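Local atomic coordinates of AmbC (PDB entry 5O15), a protein that catalyses, as a bifunctional dehydratase-cyclase domain of a polyketide synthase, both a dehydration and a heterocycle-forming cyclisation in ambruticin biosynthesis. Residues G76-S81 with G137-A142; A96-V101 with R119-H124; V52-V57 with E234-P239. All blocks are in the same frame, centred on the assembly; numbering follows the deposited sequence.

From the N terminus, the first segment met is 52-57, a tight hairpin turn that opens the widest loop, closed by contact 3 only at 234-239. Helix 61-75 follows and runs into 76-81, where the loop of contact 1 opens. Inside it, 96-101 and 119-124 pair as contact 2 across the hairpin of strands 96-103 and 112-120. Contact 1 then closes at 137-142. The three loops are thus nested and none cross. Contacts 1 and 2, about 29 Å apart between centres, probably both belong to the first hotdog of the double hotdog fold. Contact 3 ties it to strand 236-247, probably of the second and the sheet neighbour of strand 79-85.

Contact 1 of 3, residues G76-S81 with G137-A142; sequences GLPSVS and GAAPAA
P78 lays its ring against the backbone of 137-139, while S79 CB lies against A138 O and its OG comes near P140 CD. The ring meets main chain first: P78 CD comes to 3.3 Å from G137 O, and P78 CG sits 3.5 Å from A139 N. The ring also meets the A139 methyl, with P78 CB 4.0 Å from A139 CB.

S79 and G137, the last residue of strand 129-137, form an antiparallel hydrogen-bonded pair of unequal strength. G137 N donates to S79 O over 2.9 Å with an N-H...O angle of 164°. The return bond from S79 N to G137 O is weak, 3.1 Å long and bent to 125°.

With OG of S79 opposite its own backbone N (chi1 -173°), the hydroxyl reaches beyond the pair, 3.8 Å from P140 CD. A water hydrogen-bonded to S79 OG at 2.7 Å donates to A138 O at 3.0 Å, so it bridges the segments where direct pairing has stopped. S79 OG is also hydrogen-bonded to V245 O.

Further along 137-142, P140 O and A141 O are bound by R286. The contact joins the start of strand 79-85 to the end of strand 129-137 in the double hotdog fold, with strand 236-247 on the other flank of 79-85. V80 turns away onto A68 and L69 of helix 61-75, probably the central helix of the first hotdog, which ends at G76 in a Schellman motif.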
loop_
_atom_site.group_PDB
_atom_site.type_symbol
_atom_site.label_atom_id
_atom_site.label_comp_id
_atom_site.label_asym_id
_atom_site.label_seq_id
_atom_site.Cartn_x
_atom_site.Cartn_y
_atom_site.Cartn_z
ATOM N N GLY A 76 -10.609 -7.996 -15.353
ATOM C CA GLY A 76 -11.263 -6.978 -16.145
ATOM C C GLY A 76 -12.091 -6.000 -15.355
ATOM O O GLY A 76 -13.088 -5.491 -15.886
ATOM N N LEU A 77 -11.730 -5.736 -14.096
ATOM C CA LEU A 77 -12.405 -4.703 -13.349
ATOM C C LEU A 77 -11.426 -3.575 -13.037
ATOM O O LEU A 77 -10.246 -3.840 -12.814
ATOM C CB LEU A 77 -12.970 -5.250 -12.035
ATOM C CG LEU A 77 -14.169 -6.186 -12.194
ATOM C CD1 LEU A 77 -14.543 -6.858 -10.856
ATOM C CD2 LEU A 77 -15.353 -5.407 -12.768
ATOM N N PRO A 78 -11.902 -2.329 -12.976
ATOM C CA PRO A 78 -10.970 -1.198 -12.902
ATOM C C PRO A 78 -10.513 -0.812 -11.514
ATOM O O PRO A 78 -9.585 0.014 -11.416
ATOM C CB PRO A 78 -11.767 -0.061 -13.560
ATOM C CG PRO A 78 -13.185 -0.390 -13.277
ATOM C CD PRO A 78 -13.275 -1.907 -13.366
ATOM N N SER A 79 -11.123 -1.307 -10.450
ATOM C CA SER A 79 -10.855 -0.755 -9.134
ATOM C C SER A 79 -10.983 -1.806 -8.040
ATOM O O SER A 79 -11.745 -2.799 -8.162
ATOM C CB SER A 79 -11.853 0.365 -8.882
ATOM O OG SER A 79 -11.558 1.045 -7.696
ATOM N N VAL A 80 -10.235 -1.575 -6.960
ATOM C CA VAL A 80 -10.431 -2.223 -5.681
ATOM C C VAL A 80 -11.409 -1.361 -4.907
ATOM O O VAL A 80 -11.063 -0.292 -4.397
ATOM C CB VAL A 80 -9.109 -2.398 -4.944
ATOM C CG1 VAL A 80 -9.322 -3.070 -3.607
ATOM C CG2 VAL A 80 -8.141 -3.160 -5.816
ATOM N N SER A 81 -12.662 -1.805 -4.852
ATOM C CA SER A 81 -13.674 -1.040 -4.157
ATOM C C SER A 81 -13.438 -1.036 -2.647
ATOM O O SER A 81 -13.576 0.009 -2.000
ATOM C CB SER A 81 -15.029 -1.649 -4.489
ATOM O OG SER A 81 -16.049 -1.125 -3.658
ATOM N N GLY A 137 -14.450 -3.771 -8.238
ATOM C CA GLY A 137 -15.623 -3.173 -8.829
ATOM C C GLY A 137 -15.306 -2.046 -9.771
ATOM O O GLY A 137 -14.180 -1.891 -10.241
ATOM N N ALA A 138 -16.333 -1.257 -10.042
ATOM C CA ALA A 138 -16.222 -0.102 -10.924
ATOM C C ALA A 138 -15.386 1.003 -10.281
ATOM O O ALA A 138 -15.298 1.114 -9.060
ATOM C CB ALA A 138 -17.624 0.416 -11.257
ATOM N N ALA A 139 -14.785 1.855 -11.123
ATOM C CA ALA A 139 -13.887 2.885 -10.621
ATOM C C ALA A 139 -14.684 4.095 -10.143
ATOM O O ALA A 139 -15.754 4.407 -10.680
ATOM C CB ALA A 139 -12.912 3.317 -11.706
ATOM N N PRO A 140 -14.187 4.786 -9.135
ATOM C CA PRO A 140 -14.854 5.982 -8.637
ATOM C C PRO A 140 -14.535 7.136 -9.569
ATOM O O PRO A 140 -13.761 6.997 -10.522
ATOM C CB PRO A 140 -14.187 6.188 -7.284
ATOM C CG PRO A 140 -12.806 5.714 -7.512
ATOM C CD PRO A 140 -12.988 4.474 -8.348
ATOM N N ALA A 141 -15.146 8.279 -9.270
ATOM C CA ALA A 141 -14.974 9.450 -10.105
ATOM C C ALA A 141 -13.503 9.825 -10.207
ATOM O O ALA A 141 -12.715 9.624 -9.277
ATOM C CB ALA A 141 -15.757 10.632 -9.534
ATOM N N ALA A 142 -13.132 10.315 -11.378
ATOM C CA ALA A 142 -11.791 10.839 -11.567
ATOM C C ALA A 142 -11.573 12.092 -10.712
ATOM O O ALA A 142 -12.497 12.868 -10.451
ATOM C CB ALA A 142 -11.572 11.172 -13.043
HETATM O O HOH W 1 -13.905 1.508 -6.487
#

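Contact 2 of 3, residues A96-V101 with R119-H124; sequences AVTLQV and RPDGAH
R119 and T98 form an antiparallel hydrogen-bonded pair whose side chains share one face of the sheet. T98 N donates to R119 O over 2.8 Å at 153°; R119 N returns a bond to T98 O at 3.0 Å. A chi1 of 70° folds CG of R119 over its own backbone and brings it 4.0 Å from T98 CB, after which the chain runs extended to NE. W128 touches both side chains on this face.

At P120 the pair with V97 is non-hydrogen-bonded and the side chains diverge. The contact here is instead V97 CA to R119 O, 3.5 Å, a CA-H...O approach.

D121 leaves the strand but still bonds across, D121 N to A96 O at 3.0 Å, although A96 O is less surely placed. Its CB lies 3.8 Å from A96 CB. CG stands opposite the backbone N (chi1 -178°), and OD2 lies 3.9 Å from the A96 methyl carbon CB and in a long, weak ion pair with R39 of strand 34-41. An alanine here is likely to cost R39 a distant, weak charge partner and A96 the carboxylate beside its methyl.

The chemistry is thus mainly backbone hydrogen bonding, with the weak D121-R39 ion pair beside the end of strand 112-120.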
loop_
_atom_site.group_PDB
_atom_site.type_symbol
_atom_site.label_atom_id
_atom_site.label_comp_id
_atom_site.label_asym_id
_atom_site.label_seq_id
_atom_site.Cartn_x
_atom_site.Cartn_y
_atom_site.Cartn_z
ATOM N N ALA A 96 10.903 -17.912 1.003
ATOM C CA ALA A 96 9.812 -17.504 0.129
ATOM C C ALA A 96 8.484 -17.952 0.705
ATOM O O ALA A 96 8.412 -18.898 1.495
ATOM C CB ALA A 96 9.996 -18.071 -1.278
ATOM N N VAL A 97 7.441 -17.232 0.320
ATOM C CA VAL A 97 6.077 -17.635 0.607
ATOM C C VAL A 97 5.355 -17.826 -0.715
ATOM O O VAL A 97 5.622 -17.151 -1.713
ATOM C CB VAL A 97 5.308 -16.649 1.514
ATOM C CG1 VAL A 97 5.987 -16.505 2.860
ATOM C CG2 VAL A 97 5.192 -15.321 0.839
ATOM N N THR A 98 4.433 -18.760 -0.713
ATOM C CA THR A 98 3.532 -18.940 -1.826
ATOM C C THR A 98 2.325 -18.045 -1.587
ATOM O O THR A 98 1.864 -17.892 -0.451
ATOM C CB THR A 98 3.096 -20.414 -1.916
ATOM O OG1 THR A 98 4.250 -21.239 -2.058
ATOM C CG2 THR A 98 2.254 -20.658 -3.124
ATOM N N LEU A 99 1.812 -17.468 -2.662
ATOM C CA LEU A 99 0.677 -16.566 -2.615
ATOM C C LEU A 99 -0.501 -17.158 -3.371
ATOM O O LEU A 99 -0.336 -17.905 -4.348
ATOM C CB LEU A 99 1.031 -15.251 -3.309
ATOM C CG LEU A 99 2.205 -14.467 -2.728
ATOM C CD1 LEU A 99 2.460 -13.219 -3.569
ATOM C CD2 LEU A 99 1.876 -14.080 -1.325
ATOM N N GLN A 100 -1.700 -16.749 -2.954
ATOM C CA GLN A 100 -2.893 -17.081 -3.724
ATOM C C GLN A 100 -3.859 -15.920 -3.612
ATOM O O GLN A 100 -4.099 -15.418 -2.511
ATOM C CB GLN A 100 -3.551 -18.363 -3.232
ATOM C CG GLN A 100 -4.596 -18.884 -4.199
ATOM C CD GLN A 100 -5.156 -20.215 -3.800
ATOM O OE1 GLN A 100 -6.364 -20.352 -3.578
ATOM N NE2 GLN A 100 -4.298 -21.212 -3.737
ATOM N N VAL A 101 -4.411 -15.498 -4.737
ATOM C CA VAL A 101 -5.501 -14.543 -4.743
ATOM C C VAL A 101 -6.714 -15.261 -5.301
ATOM O O VAL A 101 -6.676 -15.779 -6.418
ATOM C CB VAL A 101 -5.194 -13.294 -5.566
ATOM C CG1 VAL A 101 -6.325 -12.339 -5.420
ATOM C CG2 VAL A 101 -3.855 -12.640 -5.087
ATOM N N ARG A 119 1.175 -18.975 2.208
ATOM C CA ARG A 119 1.639 -20.091 3.011
ATOM C C ARG A 119 3.144 -20.212 2.842
ATOM O O ARG A 119 3.672 -19.846 1.788
ATOM C CB ARG A 119 0.939 -21.405 2.628
ATOM C CG ARG A 119 1.312 -21.975 1.286
ATOM C CD ARG A 119 0.623 -23.335 1.010
ATOM N NE ARG A 119 1.197 -23.918 -0.198
ATOM C CZ ARG A 119 0.604 -24.803 -0.989
ATOM N NH1 ARG A 119 -0.620 -25.262 -0.727
ATOM N NH2 ARG A 119 1.256 -25.236 -2.060
ATOM N N PRO A 120 3.862 -20.719 3.850
ATOM C CA PRO A 120 5.314 -20.873 3.700
ATOM C C PRO A 120 5.653 -21.747 2.501
ATOM O O PRO A 120 4.991 -22.750 2.231
ATOM C CB PRO A 120 5.748 -21.531 5.018
ATOM C CG PRO A 120 4.675 -21.216 5.992
ATOM C CD PRO A 120 3.396 -21.107 5.193
ATOM N N ASP A 121 6.695 -21.350 1.777
ATOM C CA ASP A 121 7.049 -22.014 0.532
ATOM C C ASP A 121 7.700 -23.354 0.840
ATOM O O ASP A 121 8.560 -23.449 1.719
ATOM C CB ASP A 121 8.006 -21.117 -0.253
ATOM C CG ASP A 121 8.406 -21.698 -1.590
ATOM O OD1 ASP A 121 7.520 -21.909 -2.445
ATOM O OD2 ASP A 121 9.619 -21.916 -1.790
ATOM N N GLY A 122 7.269 -24.395 0.130
ATOM C CA GLY A 122 7.805 -25.727 0.328
ATOM C C GLY A 122 6.847 -26.649 1.057
ATOM O O GLY A 122 6.729 -27.828 0.709
ATOM N N ALA A 123 6.157 -26.127 2.071
ATOM C CA ALA A 123 5.203 -26.915 2.854
ATOM C C ALA A 123 3.878 -26.945 2.102
ATOM O O ALA A 123 3.014 -26.081 2.272
ATOM C CB ALA A 123 5.048 -26.324 4.249
ATOM N N HIS A 124 3.706 -27.969 1.266
ATOM C CA HIS A 124 2.599 -28.009 0.317
ATOM C C HIS A 124 1.282 -28.482 0.923
ATOM O O HIS A 124 0.287 -28.574 0.194
ATOM C CB HIS A 124 2.971 -28.869 -0.895
ATOM C CG HIS A 124 3.842 -28.163 -1.886
ATOM N ND1 HIS A 124 3.345 -27.266 -2.806
ATOM C CD2 HIS A 124 5.178 -28.214 -2.095
ATOM C CE1 HIS A 124 4.337 -26.797 -3.542
ATOM N NE2 HIS A 124 5.460 -27.356 -3.131
#

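Contact 3 of 3, residues V52-V57 with E234-P239; sequences VVLGTV and EGIPMP
V53 and L54 meet G235, I236 and M238 with no flat side chain from either segment in the contact, so within the two segments there is no ring or planar-group face or edge; methyl groups and one thioether sulfur do the touching. The neighbouring aromatic is W172, which touches L54. The central group is I236 CG2, which has L54 CD1 at 3.7 Å and V53 CG1 at 4.1 Å. The V53 and I236 side chains stand roughly perpendicular, whereas L54 meets I236 at a slant.

V53 CG1 points away from its own backbone N (chi1 180°), and from there it also reaches M238 SD at 3.7 Å. The bend of M238 at chi2 (-91°) brings SD to V53; chi3 turns only the terminal methyl. L54 CD1 also rests 3.8 Å from G235 CA.

Residues 53 to 56 form a type I' turn, fixed by V53 N to T56 O (2.8 Å) and T56 N to V53 O (2.9 Å). L54 also touches A168 and A297, and M238 touches V300, so two short helices share this packing.

No hydrogen bond joins the segments: the turn pairs with itself and I236 pairs with A295, leaving apolar dispersion contacts to join what are probably the two halves of the double hotdog here.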
loop_
_atom_site.group_PDB
_atom_site.type_symbol
_atom_site.label_atom_id
_atom_site.label_comp_id
_atom_site.label_asym_id
_atom_site.label_seq_id
_atom_site.Cartn_x
_atom_site.Cartn_y
_atom_site.Cartn_z
ATOM N N VAL A 52 10.346 -2.962 8.400
ATOM C CA VAL A 52 10.392 -3.345 9.802
ATOM C C VAL A 52 9.433 -2.448 10.562
ATOM O O VAL A 52 9.621 -1.220 10.587
ATOM C CB VAL A 52 11.816 -3.252 10.367
ATOM C CG1 VAL A 52 11.833 -3.726 11.813
ATOM C CG2 VAL A 52 12.795 -4.051 9.497
ATOM N N VAL A 53 8.402 -3.057 11.174
ATOM C CA VAL A 53 7.349 -2.323 11.855
ATOM C C VAL A 53 7.531 -2.537 13.352
ATOM O O VAL A 53 7.231 -3.608 13.892
ATOM C CB VAL A 53 5.968 -2.782 11.399
ATOM C CG1 VAL A 53 4.936 -2.003 12.129
ATOM C CG2 VAL A 53 5.832 -2.603 9.890
ATOM N N LEU A 54 8.114 -1.532 14.018
ATOM C CA LEU A 54 8.316 -1.580 15.470
ATOM C C LEU A 54 9.057 -2.849 15.886
ATOM O O LEU A 54 8.774 -3.449 16.924
ATOM C CB LEU A 54 7.004 -1.421 16.248
ATOM C CG LEU A 54 6.144 -0.191 15.950
ATOM C CD1 LEU A 54 4.838 -0.221 16.727
ATOM C CD2 LEU A 54 6.939 1.119 16.216
ATOM N N GLY A 55 10.001 -3.277 15.057
ATOM C CA GLY A 55 10.816 -4.443 15.318
ATOM C C GLY A 55 10.368 -5.719 14.615
ATOM O O GLY A 55 11.123 -6.699 14.626
ATOM N N THR A 56 9.181 -5.748 14.003
ATOM C CA THR A 56 8.645 -6.952 13.381
ATOM C C THR A 56 8.662 -6.805 11.872
ATOM O O THR A 56 8.131 -5.837 11.325
ATOM C CB THR A 56 7.228 -7.192 13.893
ATOM O OG1 THR A 56 7.296 -7.466 15.302
ATOM C CG2 THR A 56 6.554 -8.391 13.180
ATOM N N VAL A 57 9.205 -7.808 11.190
ATOM C CA VAL A 57 9.406 -7.712 9.748
ATOM C C VAL A 57 8.170 -8.295 9.067
ATOM O O VAL A 57 7.933 -9.507 9.126
ATOM C CB VAL A 57 10.676 -8.453 9.318
ATOM C CG1 VAL A 57 10.929 -8.185 7.860
ATOM C CG2 VAL A 57 11.878 -8.052 10.194
ATOM N N GLU A 234 2.528 6.200 21.824
ATOM C CA GLU A 234 3.170 4.895 21.704
ATOM C C GLU A 234 2.794 4.238 20.380
ATOM O O GLU A 234 1.634 4.247 19.981
ATOM C CB GLU A 234 2.704 3.984 22.851
ATOM C CG GLU A 234 3.351 2.605 22.839
ATOM C CD GLU A 234 2.856 1.690 23.940
ATOM O OE1 GLU A 234 1.923 2.068 24.681
ATOM O OE2 GLU A 234 3.416 0.589 24.067
ATOM N N GLY A 235 3.785 3.651 19.708
ATOM C CA GLY A 235 3.546 2.798 18.566
ATOM C C GLY A 235 3.434 3.507 17.243
ATOM O O GLY A 235 4.094 4.516 17.005
ATOM N N ILE A 236 2.596 2.978 16.350
ATOM C CA ILE A 236 2.512 3.529 14.999
ATOM C C ILE A 236 1.113 3.281 14.440
ATOM O O ILE A 236 0.524 2.216 14.713
ATOM C CB ILE A 236 3.579 2.898 14.084
ATOM C CG1 ILE A 236 3.768 3.742 12.823
ATOM C CG2 ILE A 236 3.247 1.413 13.769
ATOM C CD1 ILE A 236 4.934 3.298 11.934
ATOM N N PRO A 237 0.533 4.188 13.653
ATOM C CA PRO A 237 -0.707 3.822 12.925
ATOM C C PRO A 237 -0.405 2.779 11.871
ATOM O O PRO A 237 0.484 2.954 11.040
ATOM C CB PRO A 237 -1.150 5.138 12.282
ATOM C CG PRO A 237 -0.439 6.221 13.071
ATOM C CD PRO A 237 0.871 5.617 13.487
ATOM N N MET A 238 -1.243 1.732 11.838
ATOM C CA MET A 238 -1.123 0.601 10.935
ATOM C C MET A 238 -2.354 0.579 10.027
ATOM O O MET A 238 -3.493 0.573 10.524
ATOM C CB MET A 238 -1.160 -0.705 11.748
ATOM C CG MET A 238 -0.099 -0.936 12.753
ATOM S SD MET A 238 1.238 -1.814 12.001
ATOM C CE MET A 238 0.607 -3.330 11.290
ATOM N N PRO A 239 -2.178 0.548 8.714
ATOM C CA PRO A 239 -3.338 0.480 7.810
ATOM C C PRO A 239 -4.160 -0.769 8.061
ATOM O O PRO A 239 -3.613 -1.865 8.194
ATOM C CB PRO A 239 -2.695 0.381 6.431
ATOM C CG PRO A 239 -1.297 0.940 6.618
ATOM C CD PRO A 239 -0.897 0.541 7.984
#